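Uroporphyrinogen III synthase (PDB 1WD7) probably catalyses the closing of linear hydroxymethylbilane to uroporphyrinogen III, the branch-point macrocycle of haem synthesis. Local coordinates at residues I193-L198 with D227-W232; G15-E20 with F189-Q194. All blocks are in the same frame, centred on the assembly; numbering follows the deposited sequence.

Contact 1. Residues I193-L198 with D227-W232; sequences IQVEFL and DALREW
Helices 192-201 and 223-231, which follow two neighbouring strands of a five-stranded parallel sheet, pack side by side where V195 meets A228 and L229. Over these segments the axes come within 8.9 Å at 26°, a spacing that the small A228 is well suited to allow, its CB lying 3.8 Å from V195 CB. The branched valine then fills the space beside it. With V195 CG1 anti to the backbone N (chi1 176°), that methyl reaches L229 CD2 at 3.6 Å, while CG2 meets L229 CG at 3.9 Å, and the two side chains cross at about a right angle. If V195 were an alanine, both methyls would be gone, and L229 CD2 would probably be left with a gap beside it and more freedom to turn. W232, just past the helix end, brings its indole across: E196 CG lies near the ring plane at its edge, 4.4 Å from NE1. The glutamate suits this border because its methylene CG can meet the indole edge while, at the end of the extended chain, OE1 passes 4.0 Å from A228 CB and OE2 shares a hydrogen bond with Y139 OH. Beyond the contact, W232 stacks on F199 of helix 192-201, and F189 of strand 186-189 touches both V195 and L229, so the helix pair lies against the sheet at that strand's end.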
loop_
_atom_site.group_PDB
_atom_site.type_symbol
_atom_site.label_atom_id
_atom_site.label_comp_id
_atom_site.label_asym_id
_atom_site.label_seq_id
_atom_site.Cartn_x
_atom_site.Cartn_y
_atom_site.Cartn_z
ATOM N N ILE A 193 -0.175 -0.463 -3.088
ATOM C CA ILE A 193 -0.280 -1.824 -3.653
ATOM C C ILE A 193 0.018 -1.839 -5.158
ATOM O O ILE A 193 0.516 -2.837 -5.720
ATOM C CB ILE A 193 -1.660 -2.441 -3.357
ATOM C CG1 ILE A 193 -1.568 -3.980 -3.625
ATOM C CG2 ILE A 193 -2.746 -1.772 -4.188
ATOM C CD1 ILE A 193 -2.629 -4.777 -2.902
ATOM N N GLN A 194 -0.255 -0.730 -5.844
ATOM C CA GLN A 194 0.042 -0.659 -7.275
ATOM C C GLN A 194 1.567 -0.634 -7.527
ATOM O O GLN A 194 2.082 -1.223 -8.487
ATOM C CB GLN A 194 -0.617 0.605 -7.886
ATOM C CG GLN A 194 -2.139 0.478 -7.867
ATOM C CD GLN A 194 -2.824 1.804 -8.056
ATOM O OE1 GLN A 194 -2.181 2.840 -8.137
ATOM N NE2 GLN A 194 -4.165 1.770 -8.108
ATOM N N VAL A 195 2.278 0.061 -6.648
ATOM C CA VAL A 195 3.743 0.139 -6.771
ATOM C C VAL A 195 4.293 -1.279 -6.512
ATOM O O VAL A 195 5.195 -1.770 -7.223
ATOM C CB VAL A 195 4.337 1.086 -5.691
ATOM C CG1 VAL A 195 5.879 1.073 -5.768
ATOM C CG2 VAL A 195 3.857 2.523 -5.918
ATOM N N GLU A 196 3.720 -1.922 -5.515
ATOM C CA GLU A 196 4.172 -3.277 -5.115
ATOM C C GLU A 196 3.861 -4.316 -6.163
ATOM O O GLU A 196 4.673 -5.194 -6.449
ATOM C CB GLU A 196 3.582 -3.612 -3.763
ATOM C CG GLU A 196 4.068 -2.634 -2.688
ATOM C CD GLU A 196 3.361 -2.759 -1.352
ATOM O OE1 GLU A 196 3.672 -1.915 -0.460
ATOM O OE2 GLU A 196 2.545 -3.677 -1.149
ATOM N N PHE A 197 2.685 -4.214 -6.770
ATOM C CA PHE A 197 2.327 -5.222 -7.783
ATOM C C PHE A 197 3.271 -5.077 -8.962
ATOM O O PHE A 197 3.694 -6.081 -9.538
ATOM C CB PHE A 197 0.870 -5.034 -8.261
ATOM C CG PHE A 197 -0.164 -5.664 -7.354
ATOM C CD1 PHE A 197 -1.497 -5.365 -7.514
ATOM C CD2 PHE A 197 0.206 -6.589 -6.367
ATOM C CE1 PHE A 197 -2.484 -5.967 -6.715
ATOM C CE2 PHE A 197 -0.755 -7.196 -5.565
ATOM C CZ PHE A 197 -2.109 -6.888 -5.733
ATOM N N LEU A 198 3.613 -3.844 -9.320
ATOM C CA LEU A 198 4.486 -3.581 -10.431
ATOM C C LEU A 198 5.899 -4.174 -10.215
ATOM O O LEU A 198 6.393 -4.920 -11.026
ATOM C CB LEU A 198 4.589 -2.083 -10.709
ATOM C CG LEU A 198 5.672 -1.666 -11.730
ATOM C CD1 LEU A 198 5.406 -2.379 -13.084
ATOM C CD2 LEU A 198 5.692 -0.173 -11.918
ATOM N N ASP A 227 6.061 5.831 0.188
ATOM C CA ASP A 227 6.892 4.929 0.968
ATOM C C ASP A 227 7.220 3.674 0.127
ATOM O O ASP A 227 8.342 3.183 0.151
ATOM C CB ASP A 227 6.188 4.475 2.241
ATOM C CG ASP A 227 6.328 5.469 3.382
ATOM O OD1 ASP A 227 5.624 5.262 4.407
ATOM O OD2 ASP A 227 7.120 6.441 3.248
ATOM N N ALA A 228 6.222 3.168 -0.604
ATOM C CA ALA A 228 6.431 1.966 -1.395
ATOM C C ALA A 228 7.453 2.211 -2.503
ATOM O O ALA A 228 8.271 1.364 -2.808
ATOM C CB ALA A 228 5.080 1.493 -1.996
ATOM N N LEU A 229 7.388 3.384 -3.106
ATOM C CA LEU A 229 8.343 3.736 -4.165
ATOM C C LEU A 229 9.739 3.810 -3.560
ATOM O O LEU A 229 10.702 3.262 -4.125
ATOM C CB LEU A 229 8.003 5.091 -4.778
ATOM C CG LEU A 229 6.852 5.002 -5.753
ATOM C CD1 LEU A 229 6.447 6.432 -6.189
ATOM C CD2 LEU A 229 7.272 4.185 -6.983
ATOM N N ARG A 230 9.850 4.461 -2.405
ATOM C CA ARG A 230 11.193 4.585 -1.798
ATOM C C ARG A 230 11.705 3.218 -1.380
ATOM O O ARG A 230 12.895 2.916 -1.486
ATOM C CB ARG A 230 11.141 5.532 -0.599
ATOM C CG ARG A 230 11.002 6.972 -0.977
ATOM C CD ARG A 230 11.140 7.869 0.242
ATOM N NE ARG A 230 10.296 9.055 0.136
ATOM C CZ ARG A 230 10.254 10.024 1.053
ATOM N NH1 ARG A 230 9.454 11.069 0.868
ATOM N NH2 ARG A 230 11.009 9.950 2.156
ATOM N N GLU A 231 10.800 2.361 -0.918
ATOM C CA GLU A 231 11.199 1.021 -0.494
ATOM C C GLU A 231 11.809 0.240 -1.672
ATOM O O GLU A 231 12.734 -0.565 -1.505
ATOM C CB GLU A 231 10.002 0.285 0.076
ATOM C CG GLU A 231 10.319 -1.105 0.594
ATOM C CD GLU A 231 9.176 -1.732 1.382
ATOM O OE1 GLU A 231 9.292 -2.911 1.752
ATOM O OE2 GLU A 231 8.155 -1.038 1.635
ATOM N N TRP A 232 11.290 0.468 -2.871
ATOM C CA TRP A 232 11.809 -0.220 -4.055
ATOM C C TRP A 232 12.915 0.570 -4.715
ATOM O O TRP A 232 13.218 0.369 -5.880
ATOM C CB TRP A 232 10.665 -0.500 -5.052
ATOM C CG TRP A 232 9.864 -1.696 -4.662
ATOM C CD1 TRP A 232 8.675 -1.720 -3.967
ATOM C CD2 TRP A 232 10.205 -3.067 -4.893
ATOM N NE1 TRP A 232 8.292 -3.004 -3.707
ATOM C CE2 TRP A 232 9.220 -3.862 -4.223
ATOM C CE3 TRP A 232 11.298 -3.721 -5.487
ATOM C CZ2 TRP A 232 9.218 -5.269 -4.286
ATOM C CZ3 TRP A 232 11.301 -5.141 -5.533
ATOM C CH2 TRP A 232 10.298 -5.883 -4.885
#

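Contact 2. Residues G15-E20 with F189-Q194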
loop_
_atom_site.group_PDB
_atom_site.type_symbol
_atom_site.label_atom_id
_atom_site.label_comp_id
_atom_site.label_asym_id
_atom_site.label_seq_id
_atom_site.Cartn_x
_atom_site.Cartn_y
_atom_site.Cartn_z
ATOM N N GLY A 15 -3.734 3.116 -12.064
ATOM C CA GLY A 15 -4.948 2.747 -11.329
ATOM C C GLY A 15 -5.994 2.071 -12.215
ATOM O O GLY A 15 -5.793 1.919 -13.416
ATOM N N LEU A 16 -7.104 1.635 -11.621
ATOM C CA LEU A 16 -8.188 0.981 -12.382
ATOM C C LEU A 16 -9.455 1.786 -12.165
ATOM O O LEU A 16 -10.357 1.898 -12.984
ATOM C CB LEU A 16 -8.418 -0.414 -11.838
ATOM C CG LEU A 16 -7.676 -1.502 -12.582
ATOM C CD1 LEU A 16 -8.023 -2.839 -11.953
ATOM C CD2 LEU A 16 -8.077 -1.486 -14.058
ATOM N N ARG A 17 -9.443 2.311 -10.975
ATOM C CA ARG A 17 -10.389 3.162 -10.362
ATOM C C ARG A 17 -11.021 4.298 -11.167
ATOM O O ARG A 17 -12.104 4.201 -11.724
ATOM C CB ARG A 17 -9.638 3.732 -9.212
ATOM C CG ARG A 17 -8.222 4.077 -9.626
ATOM C CD ARG A 17 -7.261 3.215 -8.880
ATOM N NE ARG A 17 -7.293 3.591 -7.486
ATOM C CZ ARG A 17 -7.120 2.753 -6.472
ATOM N NH1 ARG A 17 -7.163 3.202 -5.223
ATOM N NH2 ARG A 17 -6.926 1.463 -6.705
ATOM N N ARG A 18 -10.336 5.411 -11.257
ATOM C CA ARG A 18 -10.737 6.654 -11.824
ATOM C C ARG A 18 -9.986 6.874 -13.156
ATOM O O ARG A 18 -9.112 7.796 -13.249
ATOM C CB ARG A 18 -10.473 7.709 -10.866
ATOM C CG ARG A 18 -11.084 7.547 -9.467
ATOM C CD ARG A 18 -10.192 7.083 -8.312
ATOM N NE ARG A 18 -10.224 5.648 -8.025
ATOM C CZ ARG A 18 -11.257 4.975 -7.503
ATOM N NH1 ARG A 18 -11.174 3.660 -7.285
ATOM N NH2 ARG A 18 -12.378 5.608 -7.191
ATOM N N LYS A 19 -10.214 6.048 -14.173
ATOM C CA LYS A 19 -9.560 6.188 -15.455
ATOM C C LYS A 19 -10.154 7.400 -16.212
ATOM O O LYS A 19 -9.430 8.113 -16.915
ATOM C CB LYS A 19 -9.798 4.926 -16.284
ATOM C CG LYS A 19 -8.775 3.847 -16.009
ATOM C CD LYS A 19 -9.013 2.604 -16.853
ATOM C CE LYS A 19 -7.855 1.620 -16.704
ATOM N NZ LYS A 19 -8.288 0.205 -16.850
ATOM N N GLU A 20 -11.462 7.634 -16.051
ATOM C CA GLU A 20 -12.139 8.736 -16.738
ATOM C C GLU A 20 -11.658 10.063 -16.218
ATOM O O GLU A 20 -11.345 10.980 -16.993
ATOM C CB GLU A 20 -13.665 8.657 -16.539
ATOM C CG GLU A 20 -14.324 7.590 -17.353
ATOM C CD GLU A 20 -13.722 7.494 -18.731
ATOM O OE1 GLU A 20 -13.559 6.384 -19.209
ATOM O OE2 GLU A 20 -13.377 8.519 -19.337
ATOM N N PHE A 189 0.924 6.631 -9.445
ATOM C CA PHE A 189 0.437 5.535 -8.652
ATOM C C PHE A 189 -0.483 6.140 -7.624
ATOM O O PHE A 189 -0.099 7.046 -6.939
ATOM C CB PHE A 189 1.589 4.822 -7.896
ATOM C CG PHE A 189 2.651 4.227 -8.788
ATOM C CD1 PHE A 189 3.731 5.017 -9.200
ATOM C CD2 PHE A 189 2.592 2.924 -9.174
ATOM C CE1 PHE A 189 4.756 4.464 -10.000
ATOM C CE2 PHE A 189 3.609 2.348 -9.975
ATOM C CZ PHE A 189 4.676 3.123 -10.373
ATOM N N VAL A 190 -1.717 5.640 -7.516
ATOM C CA VAL A 190 -2.640 6.176 -6.546
ATOM C C VAL A 190 -2.551 5.404 -5.203
ATOM O O VAL A 190 -2.900 5.930 -4.158
ATOM C CB VAL A 190 -4.065 6.091 -7.086
ATOM C CG1 VAL A 190 -4.121 6.741 -8.462
ATOM C CG2 VAL A 190 -4.511 4.693 -7.132
ATOM N N ALA A 191 -2.085 4.169 -5.252
ATOM C CA ALA A 191 -1.968 3.350 -4.035
ATOM C C ALA A 191 -0.654 2.539 -3.968
ATOM O O ALA A 191 -0.098 2.131 -5.011
ATOM C CB ALA A 191 -3.165 2.402 -3.959
ATOM N N ALA A 192 -0.189 2.292 -2.727
ATOM C CA ALA A 192 1.064 1.577 -2.555
ATOM C C ALA A 192 1.001 0.160 -3.163
ATOM O O ALA A 192 1.990 -0.347 -3.717
ATOM C CB ALA A 192 1.400 1.507 -1.082
ATOM N N ILE A 193 -0.175 -0.463 -3.088
ATOM C CA ILE A 193 -0.280 -1.824 -3.653
ATOM C C ILE A 193 0.018 -1.839 -5.158
ATOM O O ILE A 193 0.516 -2.837 -5.720
ATOM C CB ILE A 193 -1.660 -2.441 -3.357
ATOM C CG1 ILE A 193 -1.568 -3.980 -3.625
ATOM C CG2 ILE A 193 -2.746 -1.772 -4.188
ATOM C CD1 ILE A 193 -2.629 -4.777 -2.902
ATOM N N GLN A 194 -0.255 -0.730 -5.844
ATOM C CA GLN A 194 0.042 -0.659 -7.275
ATOM C C GLN A 194 1.567 -0.634 -7.527
ATOM O O GLN A 194 2.082 -1.223 -8.487
ATOM C CB GLN A 194 -0.617 0.605 -7.886
ATOM C CG GLN A 194 -2.139 0.478 -7.867
ATOM C CD GLN A 194 -2.824 1.804 -8.056
ATOM O OE1 GLN A 194 -2.181 2.840 -8.137
ATOM N NE2 GLN A 194 -4.165 1.770 -8.108
#
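R17 reaches V190 and Q194 where two loops meet at the C-terminal ends of strands 10-13 and 186-189, neighbours in the parallel α/β sheet. F189 closes the second strand, and its chain then turns through V190, whose CG2 sits under one face of the R17 guanidinium. CG2 is modelled only 3.0 Å from R17 NE, too short to be comfortable, so the exact placing of this arginine is doubtful. A191, at the N-cap, accepts the backbone N-H of Q194 on its carbonyl. Q194, as residue N3, makes one of the two bonds of a capping box, the alanine N-cap being unable to return the other. Its CG stands beside its own backbone N (chi1 -68°), letting the extended chain return to the start of the helix. There OE1 takes V190 N at 2.9 Å, the donor 18° from the carbonyl plane, and A191 N at 3.2 Å from well above it. This double grip fixes which end of the amide is oxygen, leaving NE2 to bond weakly to Q39. R17 NH2, 3.1 Å from Q194 NE2, makes no hydrogen bond, both being donors, and shares the same doubt. G15 CA approaches Q194 NE2 to 3.5 Å.

How the contacts relate
Contacts 1 and 2 share I193 and Q194, and their centres lie 12 Å apart. Contact 2 gathers at the start of helix 192-201; contact 1 begins on the same turn and runs on. F189 bridges them, its CD2 3.5 Å from V195 CG2 and its CE1 3.9 Å from L229 CD2; A192 CB also lies 3.8 Å from A228 CB. The helix after strand 186-189 thus meets the loop after 10-13 on one side and the helix after 217-221 on another. In this family the active site is thought to lie in the cleft between the domains; contact 2 sits at C-terminal strand ends of one, the helix pair of contact 1 beside it, with E196 bonded to Y139 past a strand of the other sheet.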